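Local coordinates for protein lysyl oxidase (PDB 1W7C) that probably oxidises primary amines, lysine side chains among them, as a copper enzyme carrying a topaquinone cofactor, at residues G92-P104 with I113-L127. Sequence-based numbering, arbitrary orientation.
Sequences GEEGYFEELKVGP and IEPLSFYNTNGKSKL. With NAG (2-acetamido-2-deoxy-beta-D-glucopyranose), chain B; NAG (2-acetamido-2-deoxy-beta-D-glucopyranose), chain C.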
loop_
_atom_site.group_PDB
_atom_site.type_symbol
_atom_site.label_atom_id
_atom_site.label_comp_id
_atom_site.label_asym_id
_atom_site.label_seq_id
_atom_site.Cartn_x
_atom_site.Cartn_y
_atom_site.Cartn_z
ATOM N N GLY A 92 -48.073 -1.087 23.189
ATOM C CA GLY A 92 -48.317 0.089 24.004
ATOM C C GLY A 92 -48.836 1.310 23.254
ATOM O O GLY A 92 -49.068 1.296 22.044
ATOM N N GLU A 93 -49.018 2.377 24.009
ATOM C CA GLU A 93 -49.483 3.657 23.472
ATOM C C GLU A 93 -48.501 4.225 22.454
ATOM O O GLU A 93 -48.903 4.901 21.497
ATOM C CB GLU A 93 -49.703 4.662 24.618
ATOM C CG GLU A 93 -50.831 4.289 25.560
ATOM C CD GLU A 93 -51.511 5.504 26.158
ATOM O OE1 GLU A 93 -51.480 6.574 25.509
ATOM O OE2 GLU A 93 -52.074 5.390 27.270
ATOM N N GLU A 94 -47.218 3.938 22.666
ATOM C CA GLU A 94 -46.162 4.271 21.718
ATOM C C GLU A 94 -45.293 3.050 21.459
ATOM O O GLU A 94 -45.081 2.219 22.356
ATOM C CB GLU A 94 -45.314 5.430 22.236
ATOM C CG GLU A 94 -46.104 6.702 22.614
ATOM C CD GLU A 94 -46.842 7.358 21.443
ATOM O OE1 GLU A 94 -47.735 8.207 21.700
ATOM O OE2 GLU A 94 -46.549 7.045 20.270
ATOM N N GLY A 95 -44.806 2.942 20.229
ATOM C CA GLY A 95 -43.949 1.852 19.831
ATOM C C GLY A 95 -42.486 2.149 20.054
ATOM O O GLY A 95 -42.060 3.307 20.034
ATOM N N TYR A 96 -41.727 1.084 20.279
ATOM C CA TYR A 96 -40.283 1.191 20.429
ATOM C C TYR A 96 -39.661 -0.159 20.200
ATOM O O TYR A 96 -40.325 -1.175 20.356
ATOM C CB TYR A 96 -39.929 1.717 21.834
ATOM C CG TYR A 96 -40.532 0.913 22.956
ATOM C CD1 TYR A 96 -39.872 -0.197 23.473
ATOM C CD2 TYR A 96 -41.764 1.237 23.480
ATOM C CE1 TYR A 96 -40.429 -0.952 24.494
ATOM C CE2 TYR A 96 -42.329 0.487 24.482
ATOM C CZ TYR A 96 -41.662 -0.603 24.996
ATOM O OH TYR A 96 -42.234 -1.352 25.999
ATOM N N PHE A 97 -38.388 -0.162 19.828
ATOM C CA PHE A 97 -37.581 -1.371 19.864
ATOM C C PHE A 97 -36.912 -1.444 21.227
ATOM O O PHE A 97 -36.493 -0.416 21.759
ATOM C CB PHE A 97 -36.504 -1.350 18.754
ATOM C CG PHE A 97 -37.062 -1.276 17.369
ATOM C CD1 PHE A 97 -37.518 -0.075 16.841
ATOM C CD2 PHE A 97 -37.183 -2.432 16.607
ATOM C CE1 PHE A 97 -38.074 -0.050 15.574
ATOM C CE2 PHE A 97 -37.688 -2.395 15.338
ATOM C CZ PHE A 97 -38.162 -1.211 14.834
ATOM N N GLU A 98 -36.797 -2.641 21.793
ATOM C CA GLU A 98 -36.064 -2.799 23.024
ATOM C C GLU A 98 -35.062 -3.928 22.917
ATOM O O GLU A 98 -35.357 -5.004 22.386
ATOM C CB GLU A 98 -36.976 -2.977 24.245
ATOM C CG GLU A 98 -36.182 -2.808 25.562
ATOM C CD GLU A 98 -37.027 -2.666 26.801
ATOM O OE1 GLU A 98 -38.213 -3.048 26.764
ATOM O OE2 GLU A 98 -36.461 -2.231 27.843
ATOM N N GLU A 99 -33.863 -3.658 23.431
ATOM C CA GLU A 99 -32.834 -4.665 23.554
ATOM C C GLU A 99 -33.016 -5.329 24.921
ATOM O O GLU A 99 -33.169 -4.631 25.953
ATOM C CB GLU A 99 -31.452 -3.999 23.426
ATOM C CG GLU A 99 -31.309 -3.180 22.155
ATOM C CD GLU A 99 -29.904 -2.679 21.882
ATOM O OE1 GLU A 99 -29.032 -3.534 21.585
ATOM O OE2 GLU A 99 -29.714 -1.462 21.984
ATOM N N LEU A 100 -32.991 -6.657 24.902
ATOM C CA LEU A 100 -33.201 -7.489 26.055
ATOM C C LEU A 100 -32.110 -8.555 26.127
ATOM O O LEU A 100 -31.745 -9.143 25.124
ATOM C CB LEU A 100 -34.580 -8.182 25.977
ATOM C CG LEU A 100 -35.796 -7.250 25.833
ATOM C CD1 LEU A 100 -37.015 -8.110 25.534
ATOM C CD2 LEU A 100 -36.024 -6.391 27.039
ATOM N N LYS A 101 -31.601 -8.778 27.340
ATOM C CA LYS A 101 -30.662 -9.856 27.632
ATOM C C LYS A 101 -31.447 -11.079 28.055
ATOM O O LYS A 101 -32.312 -10.988 28.941
ATOM C CB LYS A 101 -29.707 -9.434 28.747
ATOM C CG LYS A 101 -28.708 -10.516 29.197
ATOM C CD LYS A 101 -27.774 -9.938 30.261
ATOM C CE LYS A 101 -27.361 -10.949 31.309
ATOM N NZ LYS A 101 -26.181 -10.466 32.100
ATOM N N VAL A 102 -31.167 -12.203 27.405
ATOM C CA VAL A 102 -31.788 -13.488 27.761
ATOM C C VAL A 102 -30.684 -14.443 28.150
ATOM O O VAL A 102 -29.824 -14.771 27.348
ATOM C CB VAL A 102 -32.627 -14.099 26.631
ATOM C CG1 VAL A 102 -33.293 -15.380 27.116
ATOM C CG2 VAL A 102 -33.672 -13.095 26.114
ATOM N N GLY A 103 -30.696 -14.865 29.400
ATOM C CA GLY A 103 -29.694 -15.780 29.888
ATOM C C GLY A 103 -29.742 -15.974 31.390
ATOM O O GLY A 103 -30.559 -15.361 32.064
ATOM N N PRO A 104 -28.893 -16.843 31.916
ATOM C CA PRO A 104 -27.941 -17.633 31.122
ATOM C C PRO A 104 -28.592 -18.774 30.341
ATOM O O PRO A 104 -29.748 -19.161 30.608
ATOM C CB PRO A 104 -26.988 -18.190 32.182
ATOM C CG PRO A 104 -27.824 -18.279 33.426
ATOM C CD PRO A 104 -28.778 -17.123 33.358
ATOM N N ILE A 113 -35.080 -12.597 31.549
ATOM C CA ILE A 113 -35.110 -11.594 30.495
ATOM C C ILE A 113 -35.099 -10.216 31.134
ATOM O O ILE A 113 -35.971 -9.909 31.953
ATOM C CB ILE A 113 -36.367 -11.752 29.640
ATOM C CG1 ILE A 113 -36.481 -13.191 29.094
ATOM C CG2 ILE A 113 -36.373 -10.706 28.534
ATOM C CD1 ILE A 113 -37.774 -13.471 28.330
ATOM N N GLU A 114 -34.101 -9.397 30.775
ATOM C CA GLU A 114 -33.919 -8.083 31.372
ATOM C C GLU A 114 -33.651 -7.047 30.296
ATOM O O GLU A 114 -33.029 -7.363 29.292
ATOM C CB GLU A 114 -32.711 -8.082 32.315
ATOM C CG GLU A 114 -32.729 -9.141 33.413
ATOM C CD GLU A 114 -31.389 -9.253 34.121
ATOM O OE1 GLU A 114 -30.445 -8.507 33.752
ATOM O OE2 GLU A 114 -31.275 -10.090 35.041
ATOM N N PRO A 115 -34.047 -5.795 30.516
ATOM C CA PRO A 115 -33.589 -4.713 29.645
ATOM C C PRO A 115 -32.057 -4.695 29.555
ATOM O O PRO A 115 -31.358 -4.917 30.534
ATOM C CB PRO A 115 -34.137 -3.449 30.320
ATOM C CG PRO A 115 -35.254 -3.899 31.166
ATOM C CD PRO A 115 -34.909 -5.290 31.599
ATOM N N LEU A 116 -31.562 -4.437 28.356
ATOM C CA LEU A 116 -30.134 -4.467 28.051
ATOM C C LEU A 116 -29.701 -3.140 27.472
ATOM O O LEU A 116 -30.216 -2.711 26.426
ATOM C CB LEU A 116 -29.859 -5.582 27.054
ATOM C CG LEU A 116 -28.441 -5.757 26.569
ATOM C CD1 LEU A 116 -27.466 -5.988 27.712
ATOM C CD2 LEU A 116 -28.404 -6.931 25.602
ATOM N N SER A 117 -28.767 -2.478 28.157
ATOM C CA SER A 117 -28.329 -1.160 27.752
ATOM C C SER A 117 -26.903 -0.783 28.133
ATOM O O SER A 117 -26.486 0.337 27.835
ATOM C CB SER A 117 -29.257 -0.095 28.334
ATOM O OG SER A 117 -29.157 -0.068 29.743
ATOM N N PHE A 118 -26.133 -1.699 28.726
ATOM C CA PHE A 118 -24.869 -1.272 29.321
ATOM C C PHE A 118 -23.888 -0.693 28.281
ATOM O O PHE A 118 -23.043 0.122 28.625
ATOM C CB PHE A 118 -24.228 -2.364 30.190
ATOM C CG PHE A 118 -23.668 -3.562 29.433
ATOM C CD1 PHE A 118 -22.416 -3.470 28.852
ATOM C CD2 PHE A 118 -24.350 -4.778 29.360
ATOM C CE1 PHE A 118 -21.860 -4.548 28.183
ATOM C CE2 PHE A 118 -23.801 -5.858 28.670
ATOM C CZ PHE A 118 -22.550 -5.743 28.095
ATOM N N TYR A 119 -23.939 -1.196 27.052
ATOM C CA TYR A 119 -23.038 -0.765 25.974
ATOM C C TYR A 119 -23.580 0.437 25.192
ATOM O O TYR A 119 -22.924 0.905 24.270
ATOM C CB TYR A 119 -22.708 -1.931 25.010
ATOM C CG TYR A 119 -23.939 -2.648 24.539
ATOM C CD1 TYR A 119 -24.830 -2.051 23.639
ATOM C CD2 TYR A 119 -24.254 -3.894 25.049
ATOM C CE1 TYR A 119 -26.001 -2.693 23.249
ATOM C CE2 TYR A 119 -25.408 -4.519 24.710
ATOM C CZ TYR A 119 -26.293 -3.930 23.797
ATOM O OH TYR A 119 -27.451 -4.616 23.411
ATOM N N ASN A 120 -24.789 0.900 25.534
ATOM C CA ASN A 120 -25.358 2.091 24.936
ATOM C C ASN A 120 -24.990 3.286 25.765
ATOM O O ASN A 120 -25.365 3.372 26.940
ATOM C CB ASN A 120 -26.869 1.966 24.827
ATOM C CG ASN A 120 -27.284 0.937 23.792
ATOM O OD1 ASN A 120 -26.552 0.689 22.831
ATOM N ND2 ASN A 120 -28.467 0.318 23.989
ATOM N N THR A 121 -24.245 4.222 25.183
ATOM C CA THR A 121 -23.822 5.389 25.908
ATOM C C THR A 121 -24.986 6.261 26.349
ATOM O O THR A 121 -24.869 7.001 27.320
ATOM C CB THR A 121 -22.847 6.257 25.100
ATOM O OG1 THR A 121 -23.477 6.712 23.905
ATOM C CG2 THR A 121 -21.591 5.512 24.697
ATOM N N ASN A 122 -26.120 6.148 25.676
ATOM C CA ASN A 122 -27.276 6.973 26.021
ATOM C C ASN A 122 -28.111 6.388 27.164
ATOM O O ASN A 122 -29.095 6.983 27.578
ATOM C CB ASN A 122 -28.132 7.274 24.781
ATOM C CG ASN A 122 -29.063 6.128 24.375
ATOM O OD1 ASN A 122 -28.995 5.032 24.904
ATOM N ND2 ASN A 122 -29.919 6.398 23.407
ATOM N N GLY A 123 -27.673 5.250 27.688
ATOM C CA GLY A 123 -28.263 4.616 28.859
ATOM C C GLY A 123 -29.634 3.994 28.676
ATOM O O GLY A 123 -30.290 3.642 29.662
ATOM N N LYS A 124 -30.065 3.845 27.430
ATOM C CA LYS A 124 -31.408 3.371 27.121
ATOM C C LYS A 124 -31.383 1.995 26.467
ATOM O O LYS A 124 -30.552 1.724 25.602
ATOM C CB LYS A 124 -32.104 4.349 26.179
ATOM C CG LYS A 124 -32.293 5.723 26.790
ATOM C CD LYS A 124 -32.816 6.758 25.821
ATOM C CE LYS A 124 -32.830 8.110 26.458
ATOM N NZ LYS A 124 -33.277 9.143 25.507
ATOM N N SER A 125 -32.315 1.140 26.872
ATOM C CA SER A 125 -32.628 -0.080 26.166
ATOM C C SER A 125 -33.643 0.121 25.055
ATOM O O SER A 125 -33.692 -0.713 24.142
ATOM C CB SER A 125 -33.133 -1.155 27.124
ATOM O OG SER A 125 -34.281 -0.681 27.829
ATOM N N LYS A 126 -34.457 1.162 25.150
ATOM C CA LYS A 126 -35.552 1.401 24.235
ATOM C C LYS A 126 -35.155 2.470 23.189
ATOM O O LYS A 126 -34.678 3.558 23.526
ATOM C CB LYS A 126 -36.776 1.932 25.028
ATOM C CG LYS A 126 -37.360 0.878 25.974
ATOM C CD LYS A 126 -38.573 1.411 26.771
ATOM C CE LYS A 126 -39.166 0.380 27.705
ATOM N NZ LYS A 126 -38.249 0.003 28.795
ATOM N N LEU A 127 -35.426 2.134 21.932
ATOM C CA LEU A 127 -35.232 3.023 20.792
ATOM C C LEU A 127 -36.605 3.446 20.291
ATOM O O LEU A 127 -37.359 2.591 19.836
ATOM C CB LEU A 127 -34.452 2.288 19.698
ATOM C CG LEU A 127 -34.226 3.003 18.359
ATOM C CD1 LEU A 127 -33.143 4.051 18.536
ATOM C CD2 LEU A 127 -33.849 2.014 17.291
HETATM C C1 NAG B . -20.396 -6.785 31.603
HETATM C C2 NAG B . -21.428 -7.431 32.558
HETATM C C3 NAG B . -22.654 -6.549 32.853
HETATM C C4 NAG B . -22.225 -5.112 33.145
HETATM C C5 NAG B . -21.214 -4.675 32.087
HETATM C C6 NAG B . -20.733 -3.260 32.258
HETATM C C7 NAG B . -21.685 -9.854 32.637
HETATM C C8 NAG B . -22.118 -11.108 31.939
HETATM N N2 NAG B . -21.853 -8.710 31.984
HETATM O O3 NAG B . -23.385 -7.099 33.937
HETATM O O4 NAG B . -23.303 -4.191 33.038
HETATM O O5 NAG B . -20.070 -5.499 32.075
HETATM O O6 NAG B . -19.984 -3.224 33.441
HETATM O O7 NAG B . -21.202 -9.924 33.770
HETATM C C1 NAG C . -24.191 -4.152 34.154
HETATM C C2 NAG C . -24.655 -2.715 34.288
HETATM C C3 NAG C . -25.629 -2.597 35.447
HETATM C C4 NAG C . -26.723 -3.648 35.320
HETATM C C5 NAG C . -26.191 -5.051 35.047
HETATM C C6 NAG C . -27.371 -5.959 34.701
HETATM C C7 NAG C . -23.252 -0.775 33.830
HETATM C C8 NAG C . -22.076 0.055 34.268
HETATM N N2 NAG C . -23.515 -1.855 34.556
HETATM O O3 NAG C . -26.206 -1.301 35.487
HETATM O O4 NAG C . -27.470 -3.663 36.516
HETATM O O5 NAG C . -25.287 -5.023 33.959
HETATM O O6 NAG C . -26.958 -7.296 34.525
HETATM O O7 NAG C . -23.937 -0.428 32.868
HETATM O O HOH W 1 -27.437 -0.781 20.582
HETATM O O HOH W 2 -31.845 0.338 22.072
HETATM O O HOH W 3 -28.287 -10.132 34.575
#
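E98 meets S125 and K126 across the contact, and E99 meets Y119 and N120, a worked example of how two adjacent carboxylates can be matched largely by donors of one returning chain. The start of strand 96-103 pairs antiparallel with 126-127, its later part with 113-115, and the loop connecting these two pieces folds back onto E99. Backbone bonds hold both ends: F97 and L127 exchange a pair, as do K101 and E114. Between them, E99 N gives to S125 O, while E99 O accepts from L116 N.

E98 OE2 takes two donors: S125 OG at 2.7 Å, on the anti side of the carboxylate, and K126 NZ at 3.0 Å, a salt bridge arriving from above its plane. The bend of K126 at its last torsion (chi4 66°) carries the ammonium to E98, while CD lies over the Y96 ring in a CH-pi contact, 4.0 Å from the centroid. A glutamine in place of E98 would probably leave the K126 ammonium without its counter-charge.

E99 divides its oxygens. OE1 accepts from Y119 OH at 2.6 Å, and also meets R84 of strand 82-89 in a salt bridge; OE2 accepts from N120 ND2 at 3.0 Å, and from water 1, which also donates to N120 OD1. Both side-chain donors arrive from above the E99 carboxylate plane, with OE2 lying nearly in N120's amide plane. The second proton of N120 ND2 goes to K124 O, bracing the loop internally. In this N2-type domain of a copper amine oxidase, the buried E99 charge is thus likely to be stabilised by R84 and the loop's donors; these bonds tie the irregular loop to the strand.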